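Local coordinates for protein tryptophane-5-halogenase (Microbispora sp. ATCC PTA-5024, PDB 5UAO) that chlorinates, as a flavin-dependent halogenase, carbon 5 of a tryptophan in a lanthipeptide during biosynthesis of the antibiotic NAI-107, at residues A[98-110]-A[270-283]. Residues are numbered along the deposited sequence; the frame is centred on the assembly and turned at random.
Sequences RPTWKLGIRFEWG and LKPYTTATTMNAGW
Ala276 CB is the small bump on one face of a parallel strand pair, 104-108 beside 274-279; Ile105 CG2, Phe107 CD1 (3.9 Å) and Trp109 CZ3 form the hollow around it. Thr278 OG1 sits over one face of the Trp109 indole and Phe107 CD1 over the other, while the edge of the Trp109 six-membered ring points toward the face of Trp283, planes at 65°. With chi1 at -155°, Trp109 swings CG anti to its own N and lays the indole across toward Trp283. Farther along this face the Lys102 chain packs on Thr274, CE 3.6 Å from Thr274 OG1, which bonds His175; the Thr274 side chain lies about 7 Å from the bound FAD. On the other face the extended Arg106 chain runs alongside the Tyr273 ring, and Glu108 lies beside Thr277. Thr277 OG1 donates to Glu108 OE1 (2.6 Å) from above the carboxylate plane; Arg106 NH1 forms a long salt bridge to OE1, and Arg316 one to OE2. A glutamine in place of Glu108 would probably leave both arginines without their anionic mate. Glu108 O is gripped twice, by Thr278 N and OG1. Between strands 100-102 and 104-108, Leu103 CD1 packs on CB of Pro272, the central residue of an inverse gamma turn. The chemistry implies apolar packing round Ala276, a polar patch at Thr274, and charge pairing with hydroxyl bonding on the opposite face.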
ATOM      1  N   ARG A  98      10.492  31.819  13.703  1.00 27.55           N
ATOM      2  CA  ARG A  98      11.460  31.437  14.681  1.00 30.86           C
ATOM      3  C   ARG A  98      11.317  29.974  15.170  1.00 28.67           C
ATOM      4  O   ARG A  98      11.235  29.726  16.346  1.00 28.34           O
ATOM      5  CB  ARG A  98      11.494  32.453  15.843  1.00 38.09           C
ATOM      6  CG  ARG A  98      12.103  33.825  15.415  1.00 46.42           C
ATOM      7  CD  ARG A  98      11.945  34.953  16.447  1.00 50.82           C
ATOM      8  NE  ARG A  98      11.909  34.429  17.812  1.00 58.96           N
ATOM      9  CZ  ARG A  98      11.290  34.994  18.849  1.00 64.87           C
ATOM     10  NH1 ARG A  98      10.684  36.186  18.717  1.00 64.21           N
ATOM     11  NH2 ARG A  98      11.292  34.355  20.037  1.00 57.02           N
ATOM     12  N   PRO A  99      11.454  29.004  14.253  1.00 26.54           N
ATOM     13  CA  PRO A  99      11.225  27.617  14.611  1.00 27.05           C
ATOM     14  C   PRO A  99      12.377  27.072  15.412  1.00 29.12           C
ATOM     15  O   PRO A  99      13.507  27.615  15.349  1.00 29.52           O
ATOM     16  CB  PRO A  99      11.225  26.910  13.268  1.00 27.82           C
ATOM     17  CG  PRO A  99      12.228  27.759  12.452  1.00 27.97           C
ATOM     18  CD  PRO A  99      11.823  29.137  12.844  1.00 27.13           C
ATOM     19  N   THR A 100      12.085  26.027  16.189  1.00 23.94           N
ATOM     20  CA  THR A 100      13.072  25.104  16.693  1.00 25.55           C
ATOM     21  C   THR A 100      12.966  23.732  16.028  1.00 25.21           C
ATOM     22  O   THR A 100      12.069  23.474  15.183  1.00 26.22           O
ATOM     23  CB  THR A 100      12.956  24.915  18.199  1.00 25.69           C
ATOM     24  OG1 THR A 100      11.658  24.478  18.463  1.00 27.47           O
ATOM     25  CG2 THR A 100      13.177  26.216  18.894  1.00 26.75           C
ATOM     26  N   TRP A 101      13.891  22.858  16.387  1.00 24.34           N
ATOM     27  CA  TRP A 101      14.080  21.650  15.688  1.00 25.16           C
ATOM     28  C   TRP A 101      13.635  20.479  16.526  1.00 24.53           C
ATOM     29  O   TRP A 101      13.902  20.417  17.740  1.00 26.45           O
ATOM     30  CB  TRP A 101      15.534  21.423  15.241  1.00 26.11           C
ATOM     31  CG  TRP A 101      16.019  22.378  14.203  1.00 26.90           C
ATOM     32  CD1 TRP A 101      15.293  23.154  13.344  1.00 27.57           C
ATOM     33  CD2 TRP A 101      17.387  22.703  13.983  1.00 28.29           C
ATOM     34  NE1 TRP A 101      16.174  23.955  12.559  1.00 27.13           N
ATOM     35  CE2 TRP A 101      17.448  23.688  12.957  1.00 27.51           C
ATOM     36  CE3 TRP A 101      18.570  22.254  14.561  1.00 30.18           C
ATOM     37  CZ2 TRP A 101      18.673  24.188  12.466  1.00 28.89           C
ATOM     38  CZ3 TRP A 101      19.770  22.744  14.068  1.00 38.05           C
ATOM     39  CH2 TRP A 101      19.803  23.709  13.032  1.00 33.28           C
ATOM     40  N   LYS A 102      13.027  19.537  15.829  1.00 23.39           N
ATOM     41  CA  LYS A 102      12.513  18.275  16.456  1.00 21.69           C
ATOM     42  C   LYS A 102      13.154  17.068  15.746  1.00 23.31           C
ATOM     43  O   LYS A 102      12.928  16.841  14.567  1.00 26.40           O
ATOM     44  CB  LYS A 102      11.020  18.262  16.355  1.00 22.98           C
ATOM     45  CG  LYS A 102      10.380  17.027  16.951  1.00 22.88           C
ATOM     46  CD  LYS A 102       8.942  16.871  16.473  1.00 28.63           C
ATOM     47  CE  LYS A 102       8.324  15.614  17.023  1.00 22.91           C
ATOM     48  NZ  LYS A 102       6.998  15.407  16.392  1.00 26.47           N
ATOM     49  N   LEU A 103      14.054  16.388  16.440  1.00 21.43           N
ATOM     50  CA  LEU A 103      14.781  15.237  15.963  1.00 22.18           C
ATOM     51  C   LEU A 103      13.969  13.975  16.254  1.00 21.67           C
ATOM     52  O   LEU A 103      14.234  12.866  15.706  1.00 22.63           O
ATOM     53  CB  LEU A 103      16.134  15.117  16.699  1.00 23.82           C
ATOM     54  CG  LEU A 103      17.140  16.244  16.465  1.00 24.84           C
ATOM     55  CD1 LEU A 103      18.470  15.955  17.094  1.00 27.36           C
ATOM     56  CD2 LEU A 103      17.305  16.430  14.988  1.00 31.54           C
ATOM     57  N   GLY A 104      12.982  14.160  17.103  1.00 24.18           N
ATOM     58  CA  GLY A 104      12.078  13.083  17.487  1.00 22.27           C
ATOM     59  C   GLY A 104      11.282  13.420  18.733  1.00 22.77           C
ATOM     60  O   GLY A 104      11.094  14.589  19.082  1.00 22.38           O
ATOM     61  N   ILE A 105      10.738  12.361  19.349  1.00 23.18           N
ATOM     62  CA  ILE A 105      10.005  12.473  20.578  1.00 24.89           C
ATOM     63  C   ILE A 105      10.749  11.681  21.677  1.00 23.59           C
ATOM     64  O   ILE A 105      11.142  10.509  21.488  1.00 23.25           O
ATOM     65  CB  ILE A 105       8.583  11.900  20.455  1.00 23.57           C
ATOM     66  CG1 ILE A 105       7.779  12.641  19.396  1.00 24.98           C
ATOM     67  CG2 ILE A 105       7.924  11.904  21.810  1.00 25.02           C
ATOM     68  CD1 ILE A 105       6.433  12.060  19.021  1.00 25.71           C
ATOM     69  N   ARG A 106      10.962  12.362  22.794  1.00 23.27           N
ATOM     70  CA  ARG A 106      11.364  11.713  24.011  1.00 26.17           C
ATOM     71  C   ARG A 106      10.188  11.270  24.844  1.00 23.35           C
ATOM     72  O   ARG A 106       9.476  12.102  25.465  1.00 24.08           O
ATOM     73  CB  ARG A 106      12.204  12.659  24.838  1.00 30.87           C
ATOM     74  CG  ARG A 106      12.833  12.021  26.048  1.00 36.37           C
ATOM     75  CD  ARG A 106      13.733  12.949  26.876  1.00 44.12           C
ATOM     76  NE  ARG A 106      14.078  12.114  28.018  1.00 56.60           N
ATOM     77  CZ  ARG A 106      13.418  12.080  29.179  1.00 57.26           C
ATOM     78  NH1 ARG A 106      12.452  12.948  29.480  1.00 56.75           N
ATOM     79  NH2 ARG A 106      13.779  11.183  30.072  1.00 63.68           N
ATOM     80  N   PHE A 107      10.134   9.975  25.066  1.00 23.35           N
ATOM     81  CA  PHE A 107       9.014   9.350  25.754  1.00 22.98           C
ATOM     82  C   PHE A 107       9.361   8.986  27.212  1.00 24.12           C
ATOM     83  O   PHE A 107      10.116   8.023  27.443  1.00 23.41           O
ATOM     84  CB  PHE A 107       8.620   8.079  24.994  1.00 25.01           C
ATOM     85  CG  PHE A 107       7.712   8.290  23.827  1.00 23.38           C
ATOM     86  CD1 PHE A 107       6.371   8.552  24.034  1.00 25.28           C
ATOM     87  CD2 PHE A 107       8.185   8.211  22.509  1.00 23.26           C
ATOM     88  CE1 PHE A 107       5.507   8.780  22.985  1.00 26.11           C
ATOM     89  CE2 PHE A 107       7.323   8.408  21.457  1.00 22.66           C
ATOM     90  CZ  PHE A 107       5.985   8.719  21.686  1.00 26.22           C
ATOM     91  N   GLU A 108       8.841   9.756  28.184  1.00 23.62           N
ATOM     92  CA  GLU A 108       8.951   9.369  29.597  1.00 25.66           C
ATOM     93  C   GLU A 108       7.693   8.516  29.853  1.00 23.40           C
ATOM     94  O   GLU A 108       6.622   8.987  30.223  1.00 25.35           O
ATOM     95  CB  GLU A 108       8.986  10.503  30.606  1.00 27.16           C
ATOM     96  CG  GLU A 108       9.852  11.649  30.258  1.00 36.15           C
ATOM     97  CD  GLU A 108       9.903  12.589  31.470  1.00 49.98           C
ATOM     98  OE1 GLU A 108       9.509  13.804  31.335  1.00 50.10           O
ATOM     99  OE2 GLU A 108      10.202  12.052  32.590  1.00 53.56           O
ATOM    100  N   TRP A 109       7.869   7.246  29.587  1.00 26.34           N
ATOM    101  CA  TRP A 109       6.779   6.395  29.225  1.00 27.20           C
ATOM    102  C   TRP A 109       7.214   4.942  29.376  1.00 29.69           C
ATOM    103  O   TRP A 109       8.346   4.598  29.046  1.00 27.37           O
ATOM    104  CB  TRP A 109       6.490   6.652  27.735  1.00 27.09           C
ATOM    105  CG  TRP A 109       5.086   6.347  27.234  1.00 26.41           C
ATOM    106  CD1 TRP A 109       4.588   5.131  26.794  1.00 24.04           C
ATOM    107  CD2 TRP A 109       4.025   7.307  27.010  1.00 24.85           C
ATOM    108  NE1 TRP A 109       3.271   5.288  26.369  1.00 25.25           N
ATOM    109  CE2 TRP A 109       2.910   6.605  26.496  1.00 23.80           C
ATOM    110  CE3 TRP A 109       3.897   8.664  27.250  1.00 25.37           C
ATOM    111  CZ2 TRP A 109       1.724   7.240  26.196  1.00 24.48           C
ATOM    112  CZ3 TRP A 109       2.728   9.300  26.921  1.00 25.98           C
ATOM    113  CH2 TRP A 109       1.641   8.604  26.426  1.00 24.26           C
ATOM    114  N   GLY A 110       6.271   4.079  29.760  1.00 29.02           N
ATOM    115  CA  GLY A 110       6.591   2.710  30.012  1.00 28.48           C
ATOM    116  C   GLY A 110       7.377   2.501  31.300  1.00 26.28           C
ATOM    117  O   GLY A 110       7.548   3.441  32.121  1.00 25.20           O
ATOM    118  N   LEU A 270      17.560  24.641  24.577  1.00 27.71           N
ATOM    119  CA  LEU A 270      16.470  24.241  23.671  1.00 28.06           C
ATOM    120  C   LEU A 270      16.633  22.742  23.400  1.00 27.98           C
ATOM    121  O   LEU A 270      17.568  22.314  22.735  1.00 25.70           O
ATOM    122  CB  LEU A 270      16.399  25.082  22.380  1.00 28.33           C
ATOM    123  CG  LEU A 270      16.557  26.589  22.520  1.00 29.40           C
ATOM    124  CD1 LEU A 270      16.514  27.277  21.170  1.00 30.18           C
ATOM    125  CD2 LEU A 270      15.465  27.166  23.404  1.00 32.03           C
ATOM    126  N   LYS A 271      15.767  21.923  24.018  1.00 25.96           N
ATOM    127  CA  LYS A 271      15.766  20.489  23.754  1.00 25.08           C
ATOM    128  C   LYS A 271      15.387  20.189  22.284  1.00 23.99           C
ATOM    129  O   LYS A 271      14.422  20.753  21.761  1.00 23.96           O
ATOM    130  CB  LYS A 271      14.805  19.759  24.721  1.00 26.44           C
ATOM    131  CG  LYS A 271      15.257  19.802  26.164  1.00 27.50           C
ATOM    132  CD  LYS A 271      14.165  19.312  27.127  1.00 31.98           C
ATOM    133  CE  LYS A 271      13.008  20.303  27.240  1.00 28.99           C
ATOM    134  NZ  LYS A 271      13.218  21.471  28.101  1.00 29.50           N
ATOM    135  N   PRO A 272      16.177  19.357  21.598  1.00 22.88           N
ATOM    136  CA  PRO A 272      15.932  19.083  20.166  1.00 27.70           C
ATOM    137  C   PRO A 272      14.934  17.969  19.897  1.00 25.45           C
ATOM    138  O   PRO A 272      15.170  17.069  19.071  1.00 25.05           O
ATOM    139  CB  PRO A 272      17.343  18.713  19.642  1.00 26.26           C
ATOM    140  CG  PRO A 272      18.001  18.066  20.808  1.00 25.88           C
ATOM    141  CD  PRO A 272      17.529  18.881  21.991  1.00 26.01           C
ATOM    142  N   TYR A 273      13.792  18.072  20.554  1.00 23.26           N
ATOM    143  CA  TYR A 273      12.780  17.097  20.498  1.00 24.91           C
ATOM    144  C   TYR A 273      11.526  17.577  21.271  1.00 25.08           C
ATOM    145  O   TYR A 273      11.565  18.480  22.109  1.00 23.12           O
ATOM    146  CB  TYR A 273      13.317  15.734  21.040  1.00 26.00           C
ATOM    147  CG  TYR A 273      13.976  15.844  22.389  1.00 28.45           C
ATOM    148  CD1 TYR A 273      13.200  15.968  23.574  1.00 27.97           C
ATOM    149  CD2 TYR A 273      15.352  15.782  22.489  1.00 25.52           C
ATOM    150  CE1 TYR A 273      13.827  16.108  24.810  1.00 28.31           C
ATOM    151  CE2 TYR A 273      15.992  15.898  23.701  1.00 26.19           C
ATOM    152  CZ  TYR A 273      15.256  16.065  24.840  1.00 31.09           C
ATOM    153  OH  TYR A 273      15.899  16.163  26.015  1.00 29.24           O
ATOM    154  N   THR A 274      10.415  16.912  21.007  1.00 25.74           N
ATOM    155  CA  THR A 274       9.212  17.058  21.792  1.00 23.80           C
ATOM    156  C   THR A 274       9.317  16.017  22.923  1.00 26.07           C
ATOM    157  O   THR A 274       9.824  14.893  22.706  1.00 23.51           O
ATOM    158  CB  THR A 274       7.999  16.766  20.897  1.00 25.29           C
ATOM    159  OG1 THR A 274       7.884  17.770  19.880  1.00 23.95           O
ATOM    160  CG2 THR A 274       6.767  16.714  21.670  1.00 24.04           C
ATOM    161  N   THR A 275       8.833  16.344  24.110  1.00 24.83           N
ATOM    162  CA  THR A 275       8.819  15.365  25.204  1.00 24.74           C
ATOM    163  C   THR A 275       7.348  14.971  25.451  1.00 26.13           C
ATOM    164  O   THR A 275       6.435  15.837  25.402  1.00 24.36           O
ATOM    165  CB  THR A 275       9.452  15.952  26.473  1.00 27.45           C
ATOM    166  OG1 THR A 275      10.805  16.355  26.195  1.00 27.30           O
ATOM    167  CG2 THR A 275       9.448  14.947  27.648  1.00 26.10           C
ATOM    168  N   ALA A 276       7.133  13.687  25.685  1.00 23.67           N
ATOM    169  CA  ALA A 276       5.830  13.149  26.072  1.00 24.28           C
ATOM    170  C   ALA A 276       6.021  12.451  27.395  1.00 24.76           C
ATOM    171  O   ALA A 276       6.752  11.442  27.474  1.00 21.80           O
ATOM    172  CB  ALA A 276       5.357  12.153  25.040  1.00 22.33           C
ATOM    173  N   THR A 277       5.375  13.010  28.429  1.00 24.55           N
ATOM    174  CA  THR A 277       5.581  12.575  29.812  1.00 22.62           C
ATOM    175  C   THR A 277       4.296  11.961  30.356  1.00 21.92           C
ATOM    176  O   THR A 277       3.251  12.631  30.361  1.00 25.10           O
ATOM    177  CB  THR A 277       5.977  13.825  30.660  1.00 24.37           C
ATOM    178  OG1 THR A 277       7.224  14.378  30.183  1.00 24.75           O
ATOM    179  CG2 THR A 277       6.157  13.540  32.072  1.00 23.84           C
ATOM    180  N   THR A 278       4.389  10.778  30.915  1.00 21.93           N
ATOM    181  CA  THR A 278       3.204  10.108  31.467  1.00 22.13           C
ATOM    182  C   THR A 278       2.778  10.878  32.742  1.00 25.03           C
ATOM    183  O   THR A 278       3.637  11.266  33.527  1.00 22.93           O
ATOM    184  CB  THR A 278       3.517   8.687  31.814  1.00 20.85           C
ATOM    185  OG1 THR A 278       3.910   7.943  30.655  1.00 22.94           O
ATOM    186  CG2 THR A 278       2.278   7.926  32.377  1.00 22.82           C
ATOM    187  N   MET A 279       1.461  11.080  32.908  1.00 22.90           N
ATOM    188  CA  MET A 279       0.867  11.835  33.971  1.00 23.17           C
ATOM    189  C   MET A 279      -0.220  10.914  34.578  1.00 22.88           C
ATOM    190  O   MET A 279      -0.441   9.797  34.094  1.00 23.98           O
ATOM    191  CB  MET A 279       0.221  13.126  33.443  1.00 22.70           C
ATOM    192  CG  MET A 279       1.173  14.130  32.739  1.00 23.13           C
ATOM    193  SD  MET A 279       2.301  14.867  33.942  1.00 26.33           S
ATOM    194  CE  MET A 279       1.273  16.192  34.528  1.00 24.96           C
ATOM    195  N   ASN A 280      -0.822  11.345  35.667  1.00 22.96           N
ATOM    196  CA  ASN A 280      -1.722  10.429  36.407  1.00 26.33           C
ATOM    197  C   ASN A 280      -2.978  10.056  35.630  1.00 24.82           C
ATOM    198  O   ASN A 280      -3.513   8.953  35.781  1.00 28.34           O
ATOM    199  CB  ASN A 280      -2.103  11.038  37.763  1.00 25.74           C
ATOM    200  CG  ASN A 280      -0.911  11.110  38.744  1.00 26.16           C
ATOM    201  OD1 ASN A 280       0.018  10.347  38.638  1.00 27.48           O
ATOM    202  ND2 ASN A 280      -0.986  12.022  39.722  1.00 25.80           N
ATOM    203  N   ALA A 281      -3.462  10.994  34.834  1.00 26.08           N
ATOM    204  CA  ALA A 281      -4.701  10.795  34.062  1.00 24.72           C
ATOM    205  C   ALA A 281      -4.517  11.155  32.586  1.00 25.51           C
ATOM    206  O   ALA A 281      -5.473  11.636  31.935  1.00 24.52           O
ATOM    207  CB  ALA A 281      -5.760  11.666  34.681  1.00 27.27           C
ATOM    208  N   GLY A 282      -3.336  10.854  32.012  1.00 22.93           N
ATOM    209  CA  GLY A 282      -3.024  11.225  30.630  1.00 23.11           C
ATOM    210  C   GLY A 282      -1.544  11.483  30.491  1.00 22.99           C
ATOM    211  O   GLY A 282      -0.739  10.720  31.051  1.00 25.18           O
ATOM    212  N   TRP A 283      -1.185  12.550  29.777  1.00 22.78           N
ATOM    213  CA  TRP A 283       0.238  12.790  29.531  1.00 21.66           C
ATOM    214  C   TRP A 283       0.435  14.256  29.200  1.00 21.84           C
ATOM    215  O   TRP A 283      -0.517  14.951  28.799  1.00 21.42           O
ATOM    216  CB  TRP A 283       0.736  11.863  28.359  1.00 22.46           C
ATOM    217  CG  TRP A 283       0.091  12.198  27.009  1.00 22.34           C
ATOM    218  CD1 TRP A 283      -1.139  11.821  26.579  1.00 23.81           C
ATOM    219  CD2 TRP A 283       0.601  13.084  25.992  1.00 22.23           C
ATOM    220  NE1 TRP A 283      -1.417  12.380  25.348  1.00 25.21           N
ATOM    221  CE2 TRP A 283      -0.355  13.142  24.962  1.00 22.43           C
ATOM    222  CE3 TRP A 283       1.842  13.756  25.810  1.00 24.44           C
ATOM    223  CZ2 TRP A 283      -0.160  13.891  23.796  1.00 25.52           C
ATOM    224  CZ3 TRP A 283       2.041  14.477  24.652  1.00 23.22           C
ATOM    225  CH2 TRP A 283       1.052  14.533  23.649  1.00 22.00           C
TER
HETATM  226  O   HOH W   1      13.470  22.082  19.805  1.00 29.87           O
HETATM  227  O   HOH W   2       5.410  16.103  18.626  1.00 59.64           O
HETATM  228  O   HOH W   3      12.395  16.271  28.446  1.00 40.37           O